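Local coordinates for oxidoreductase, 2OG-Fe oxygenase family protein, putative, expressed (PDB 5XEG) that probably acts as an iron- and 2-oxoglutarate-dependent dioxygenase of the AlkB family, this chain being its C-terminal catalytic part, at residues E165-D170 and G200-K205; K52-M57 and T131-L136. One frame throughout, in Å; residues are numbered along the deposited sequence.

Contact 1. Residues E165-D170 and G200-K205. With AKG (2-oxoglutaric acid), chain B.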
loop_
_atom_site.group_PDB
_atom_site.type_symbol
_atom_site.label_atom_id
_atom_site.label_comp_id
_atom_site.label_asym_id
_atom_site.label_seq_id
_atom_site.Cartn_x
_atom_site.Cartn_y
_atom_site.Cartn_z
ATOM N N GLU A 165 -5.974 -2.619 11.064
ATOM C CA GLU A 165 -5.783 -1.471 11.954
ATOM C C GLU A 165 -4.409 -0.842 11.560
ATOM O O GLU A 165 -3.399 -1.482 11.704
ATOM C CB GLU A 165 -5.865 -1.921 13.408
ATOM C CG GLU A 165 -7.199 -2.576 13.708
ATOM C CD GLU A 165 -7.465 -2.977 15.164
ATOM O OE1 GLU A 165 -6.756 -2.544 16.109
ATOM O OE2 GLU A 165 -8.493 -3.663 15.354
ATOM N N PHE A 166 -4.421 0.316 10.961
ATOM C CA PHE A 166 -3.211 0.952 10.451
ATOM C C PHE A 166 -2.803 2.055 11.392
ATOM O O PHE A 166 -3.608 2.969 11.704
ATOM C CB PHE A 166 -3.538 1.508 9.053
ATOM C CG PHE A 166 -2.410 2.156 8.341
ATOM C CD1 PHE A 166 -1.471 1.384 7.660
ATOM C CD2 PHE A 166 -2.301 3.544 8.295
ATOM C CE1 PHE A 166 -0.433 2.002 6.966
ATOM C CE2 PHE A 166 -1.255 4.145 7.619
ATOM C CZ PHE A 166 -0.371 3.395 6.915
ATOM N N LEU A 167 -1.559 2.017 11.833
ATOM C CA LEU A 167 -1.031 3.033 12.763
ATOM C C LEU A 167 -0.235 4.083 11.951
ATOM O O LEU A 167 0.479 3.731 11.009
ATOM C CB LEU A 167 -0.044 2.406 13.747
ATOM C CG LEU A 167 -0.503 1.874 15.080
ATOM C CD1 LEU A 167 -1.926 1.446 15.106
ATOM C CD2 LEU A 167 0.507 0.889 15.668
ATOM N N TYR A 168 -0.270 5.336 12.377
ATOM C CA TYR A 168 0.526 6.366 11.705
ATOM C C TYR A 168 0.836 7.493 12.634
ATOM O O TYR A 168 0.018 7.826 13.504
ATOM C CB TYR A 168 -0.193 6.952 10.460
ATOM C CG TYR A 168 -1.515 7.571 10.692
ATOM C CD1 TYR A 168 -2.626 6.806 10.822
ATOM C CD2 TYR A 168 -1.666 8.975 10.728
ATOM C CE1 TYR A 168 -3.902 7.367 10.993
ATOM C CE2 TYR A 168 -2.911 9.564 10.928
ATOM C CZ TYR A 168 -4.020 8.797 11.068
ATOM O OH TYR A 168 -5.249 9.378 11.238
ATOM N N GLY A 169 2.017 8.092 12.451
ATOM C CA GLY A 169 2.416 9.160 13.339
ATOM C C GLY A 169 3.764 9.692 12.954
ATOM O O GLY A 169 4.308 9.335 11.909
ATOM N N ASP A 170 4.326 10.547 13.811
ATOM C CA ASP A 170 5.558 11.185 13.436
ATOM C C ASP A 170 6.786 10.517 13.971
ATOM O O ASP A 170 7.891 10.927 13.612
ATOM C CB ASP A 170 5.557 12.625 13.915
ATOM C CG ASP A 170 4.512 13.463 13.225
ATOM O OD1 ASP A 170 4.437 13.444 12.003
ATOM O OD2 ASP A 170 3.783 14.164 13.915
ATOM N N GLY A 200 2.366 1.546 10.117
ATOM C CA GLY A 200 2.440 0.090 10.167
ATOM C C GLY A 200 1.045 -0.515 10.393
ATOM O O GLY A 200 0.063 0.196 10.403
ATOM N N VAL A 201 0.994 -1.841 10.526
ATOM C CA VAL A 201 -0.269 -2.576 10.635
ATOM C C VAL A 201 -0.218 -3.316 12.004
ATOM O O VAL A 201 0.626 -4.178 12.199
ATOM C CB VAL A 201 -0.459 -3.551 9.453
ATOM C CG1 VAL A 201 -1.697 -4.402 9.697
ATOM C CG2 VAL A 201 -0.619 -2.799 8.166
ATOM N N SER A 202 -1.098 -2.925 12.931
ATOM C CA SER A 202 -1.065 -3.487 14.265
ATOM C C SER A 202 -1.866 -4.739 14.394
ATOM O O SER A 202 -1.639 -5.532 15.329
ATOM C CB SER A 202 -1.543 -2.451 15.296
ATOM O OG SER A 202 -2.775 -1.934 14.904
ATOM N N ARG A 203 -2.822 -4.934 13.491
ATOM C CA ARG A 203 -3.770 -6.066 13.606
ATOM C C ARG A 203 -4.512 -6.200 12.285
ATOM O O ARG A 203 -4.805 -5.193 11.593
ATOM C CB ARG A 203 -4.801 -5.762 14.698
ATOM C CG ARG A 203 -5.728 -6.953 14.990
ATOM C CD ARG A 203 -6.864 -6.495 15.870
ATOM N NE ARG A 203 -7.791 -7.569 16.291
ATOM C CZ ARG A 203 -7.481 -8.414 17.249
ATOM N NH1 ARG A 203 -6.261 -8.359 17.823
ATOM N NH2 ARG A 203 -8.388 -9.309 17.656
ATOM N N ILE A 204 -4.838 -7.422 11.938
ATOM C CA ILE A 204 -5.767 -7.737 10.894
ATOM C C ILE A 204 -7.082 -8.148 11.581
ATOM O O ILE A 204 -7.026 -8.992 12.468
ATOM C CB ILE A 204 -5.279 -8.866 9.972
ATOM C CG1 ILE A 204 -3.926 -8.587 9.355
ATOM C CG2 ILE A 204 -6.347 -9.143 8.897
ATOM C CD1 ILE A 204 -3.909 -7.341 8.528
ATOM N N LYS A 205 -8.219 -7.544 11.209
ATOM C CA LYS A 205 -9.523 -7.928 11.837
ATOM C C LYS A 205 -10.062 -9.151 11.130
ATOM O O LYS A 205 -10.402 -9.102 9.953
ATOM C CB LYS A 205 -10.502 -6.745 11.732
ATOM C CG LYS A 205 -10.011 -5.492 12.410
ATOM C CD LYS A 205 -11.156 -4.517 12.532
ATOM C CE LYS A 205 -10.743 -3.144 12.919
ATOM N NZ LYS A 205 -10.705 -3.003 14.386
HETATM C C1 AKG B . 4.836 -1.385 3.533
HETATM O O1 AKG B . 5.775 -0.586 3.325
HETATM O O2 AKG B . 4.904 -2.588 3.200
HETATM C C2 AKG B . 3.623 -0.899 4.185
HETATM O O5 AKG B . 3.686 0.011 4.995
HETATM C C3 AKG B . 2.292 -1.528 3.852
HETATM C C4 AKG B . 1.310 -1.272 4.989
HETATM C C5 AKG B . -0.001 -1.957 4.688
HETATM O O3 AKG B . -1.030 -1.256 4.580
HETATM O O4 AKG B . -0.007 -3.201 4.558
#
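A first torsion of -178° sets the Phe166 ring opposite its own backbone N and brings CD1 toward Gly200 O, while Glu165 stretches out beyond CG toward Lys205, whose own chain bends at its last torsion (chi4 -89°) to bring NZ over the carboxylate. The strands are antiparallel neighbours in the smaller sheet of the double-stranded beta-helix of 2-oxoglutarate oxygenases. Leu167 and Gly200 form a hydrogen-bonded pair, Leu167 N donating to Gly200 O at 2.8 Å. Nearer Glu165 the regular ladder shifts: Ser202 N donates to Glu165 O at 3.0 Å, whereas Glu165 N donates to Arg203 O, a pattern consistent with a classic beta bulge, Ser202 and Arg203 opposite Glu165. Ser202 OG adds a weak bond to Glu165 O and touches Leu167 CD1, a place where a small hydroxyl fits. On this partly exposed face charge suits the setting: Lys205 NZ meets Glu165 OE2 at 2.5 Å in a salt bridge, from above the carboxylate plane, and the methylene CD of Arg203 lies alongside the same oxygen. Phe166 and Val201 serve the other, buried face. Val201 CG2 sits at the edge of the Phe166 ring and lies 3.6 Å from C5 of 2-oxoglutarate.

Contact 2. Residues K52-M57 and T131-L136; sequences KLSLQM and TSSGKL. With AKG (2-oxoglutaric acid), chain B.
Leu53 and Lys135 are joined as an antiparallel hydrogen-bonded pair, Leu53 N to Lys135 O and Lys135 N to Leu53 O both measuring 3.1 Å. On one face of the sheet the side chains of Leu53 and Lys135 run side by side in the same direction, and Leu53 CD1 rests 3.9 Å from Lys135 CD, so the aliphatic part of the lysine lies along the leucine on an exposed face. Beyond them both chains turn a corner. Ser54 does so in the left-handed helical region, its carbonyl O accepting from Thr131 N, while Thr131 to Gly134 makes a type I turn closed by Gly134 N to Thr131 O. Glycine suits that place, since a CB there would crowd Thr131 O. The two corners are tied together by serines whose hydroxyls share a hydrogen bond, Ser54 OG to Ser133 OG, of 2.7 Å, in which either could donate; Ser133 OG reaches it by standing between its backbone N and carbonyl carbon (chi1 53°). Such corners carry the chain between the two sheets of the double-stranded beta-helix: strand 124-131 and strand 55-59 lie in the larger, strand 134-139 in the smaller. On the inner side Leu136 holds apolar ground. Its CD1 meets Leu55 CD2 at 4.1 Å, the two leucines crossing at a slant, and also touches Lys52 CB, while the amino end of Lys52 leads away to the carbonyl O of Gly46. The other branch, Leu136 CD2, reaches 3.6 Å from C2 of 2-oxoglutarate. A serine in place of Leu136 would probably leave Leu55 CD2 and the keto carbon of the cosubstrate without their apolar neighbour, opening a gap in the pocket wall. Around the same leucine stand Tyr130 and Arg48, both of which bind 2-oxoglutarate.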
loop_
_atom_site.group_PDB
_atom_site.type_symbol
_atom_site.label_atom_id
_atom_site.label_comp_id
_atom_site.label_asym_id
_atom_site.label_seq_id
_atom_site.Cartn_x
_atom_site.Cartn_y
_atom_site.Cartn_z
ATOM N N LYS A 52 7.748 -7.907 11.712
ATOM C CA LYS A 52 6.586 -8.419 10.995
ATOM C C LYS A 52 6.199 -9.781 11.520
ATOM O O LYS A 52 7.011 -10.486 12.138
ATOM C CB LYS A 52 6.889 -8.496 9.494
ATOM C CG LYS A 52 7.857 -9.610 9.030
ATOM C CD LYS A 52 9.214 -9.693 9.740
ATOM C CE LYS A 52 10.293 -10.569 9.075
ATOM N NZ LYS A 52 11.414 -10.737 10.014
ATOM N N LEU A 53 4.954 -10.172 11.257
ATOM C CA LEU A 53 4.421 -11.480 11.599
ATOM C C LEU A 53 3.469 -11.886 10.475
ATOM O O LEU A 53 2.671 -11.073 10.056
ATOM C CB LEU A 53 3.545 -11.428 12.863
ATOM C CG LEU A 53 4.145 -11.285 14.267
ATOM C CD1 LEU A 53 2.980 -11.082 15.276
ATOM C CD2 LEU A 53 5.018 -12.484 14.715
ATOM N N SER A 54 3.575 -13.140 10.010
ATOM C CA SER A 54 2.584 -13.695 9.091
ATOM C C SER A 54 2.396 -12.860 7.870
ATOM O O SER A 54 1.276 -12.655 7.428
ATOM C CB SER A 54 1.274 -13.906 9.789
ATOM O OG SER A 54 1.492 -14.829 10.881
ATOM N N LEU A 55 3.537 -12.486 7.301
ATOM C CA LEU A 55 3.614 -11.619 6.146
ATOM C C LEU A 55 4.447 -12.278 5.056
ATOM O O LEU A 55 5.582 -12.698 5.286
ATOM C CB LEU A 55 4.316 -10.294 6.540
ATOM C CG LEU A 55 4.567 -9.269 5.412
ATOM C CD1 LEU A 55 3.250 -8.828 4.822
ATOM C CD2 LEU A 55 5.239 -8.047 6.009
ATOM N N GLN A 56 3.909 -12.293 3.850
ATOM C CA GLN A 56 4.674 -12.565 2.649
ATOM C C GLN A 56 4.576 -11.386 1.675
ATOM O O GLN A 56 3.647 -10.575 1.741
ATOM C CB GLN A 56 4.046 -13.804 1.976
ATOM C CG GLN A 56 4.019 -15.093 2.859
ATOM C CD GLN A 56 3.143 -16.153 2.155
ATOM O OE1 GLN A 56 3.571 -16.658 1.165
ATOM N NE2 GLN A 56 1.905 -16.412 2.638
ATOM N N MET A 57 5.536 -11.277 0.770
ATOM C CA MET A 57 5.598 -10.129 -0.121
ATOM C C MET A 57 6.073 -10.517 -1.494
ATOM O O MET A 57 6.735 -11.542 -1.660
ATOM C CB MET A 57 6.485 -9.012 0.443
ATOM C CG MET A 57 7.927 -9.447 0.677
ATOM S SD MET A 57 8.974 -8.093 1.321
ATOM C CE MET A 57 9.275 -7.198 -0.185
ATOM N N THR A 131 -1.702 -13.069 6.607
ATOM C CA THR A 131 -2.743 -13.965 7.134
ATOM C C THR A 131 -3.402 -13.350 8.352
ATOM O O THR A 131 -3.140 -12.198 8.697
ATOM C CB THR A 131 -2.227 -15.380 7.367
ATOM O OG1 THR A 131 -1.154 -15.334 8.301
ATOM C CG2 THR A 131 -1.754 -15.941 6.093
ATOM N N SER A 132 -4.313 -14.079 9.026
ATOM C CA SER A 132 -5.092 -13.388 10.095
ATOM C C SER A 132 -4.265 -12.852 11.271
ATOM O O SER A 132 -4.706 -11.884 11.916
ATOM C CB SER A 132 -6.122 -14.391 10.646
ATOM O OG SER A 132 -6.935 -14.885 9.592
ATOM N N SER A 133 -3.151 -13.489 11.568
ATOM C CA SER A 133 -2.227 -13.063 12.671
ATOM C C SER A 133 -1.202 -12.058 12.200
ATOM O O SER A 133 -0.248 -11.809 12.884
ATOM C CB SER A 133 -1.477 -14.261 13.263
ATOM O OG SER A 133 -0.796 -15.048 12.288
ATOM N N GLY A 134 -1.399 -11.511 11.008
ATOM C CA GLY A 134 -0.438 -10.562 10.473
ATOM C C GLY A 134 -0.255 -9.244 11.168
ATOM O O GLY A 134 -1.198 -8.695 11.767
ATOM N N LYS A 135 0.979 -8.714 11.101
ATOM C CA LYS A 135 1.316 -7.367 11.600
ATOM C C LYS A 135 2.586 -6.893 10.896
ATOM O O LYS A 135 3.342 -7.698 10.386
ATOM C CB LYS A 135 1.687 -7.324 13.065
ATOM C CG LYS A 135 0.783 -8.014 14.000
ATOM C CD LYS A 135 1.125 -7.707 15.438
ATOM C CE LYS A 135 0.157 -8.459 16.322
ATOM N NZ LYS A 135 0.075 -7.697 17.588
ATOM N N LEU A 136 2.775 -5.589 10.897
ATOM C CA LEU A 136 3.970 -4.918 10.309
ATOM C C LEU A 136 4.258 -3.729 11.206
ATOM O O LEU A 136 3.377 -2.885 11.380
ATOM C CB LEU A 136 3.714 -4.455 8.888
ATOM C CG LEU A 136 4.899 -3.800 8.170
ATOM C CD1 LEU A 136 6.148 -4.651 8.128
ATOM C CD2 LEU A 136 4.501 -3.294 6.792
HETATM C C1 AKG B . 4.836 -1.385 3.533
HETATM O O1 AKG B . 5.775 -0.586 3.325
HETATM O O2 AKG B . 4.904 -2.588 3.200
HETATM C C2 AKG B . 3.623 -0.899 4.185
HETATM O O5 AKG B . 3.686 0.011 4.995
HETATM C C3 AKG B . 2.292 -1.528 3.852
HETATM C C4 AKG B . 1.310 -1.272 4.989
HETATM C C5 AKG B . -0.001 -1.957 4.688
HETATM O O3 AKG B . -1.030 -1.256 4.580
HETATM O O4 AKG B . -0.007 -3.201 4.558
#

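Contact 1 and contact 2, their centres about 12 Å apart, meet edge to edge because strand 134-139 is the neighbour of strand 198-204 in the smaller sheet. Val201 N lies 2.7 Å from Leu136 O, a probable hydrogen bond, and Lys135 CD packs 3.5 Å from Ser202 O. Through this junction two branched side chains line one pocket: Leu136 touches the keto end of 2-oxoglutarate and Val201 its distal carboxylate. The metal is close by, a bound manganese about 5 Å from the Leu136 side chain and about 6 Å from that of Phe166. Its ligands His139 and His199 sit on these same two strands, and Asp141 follows shortly after the first.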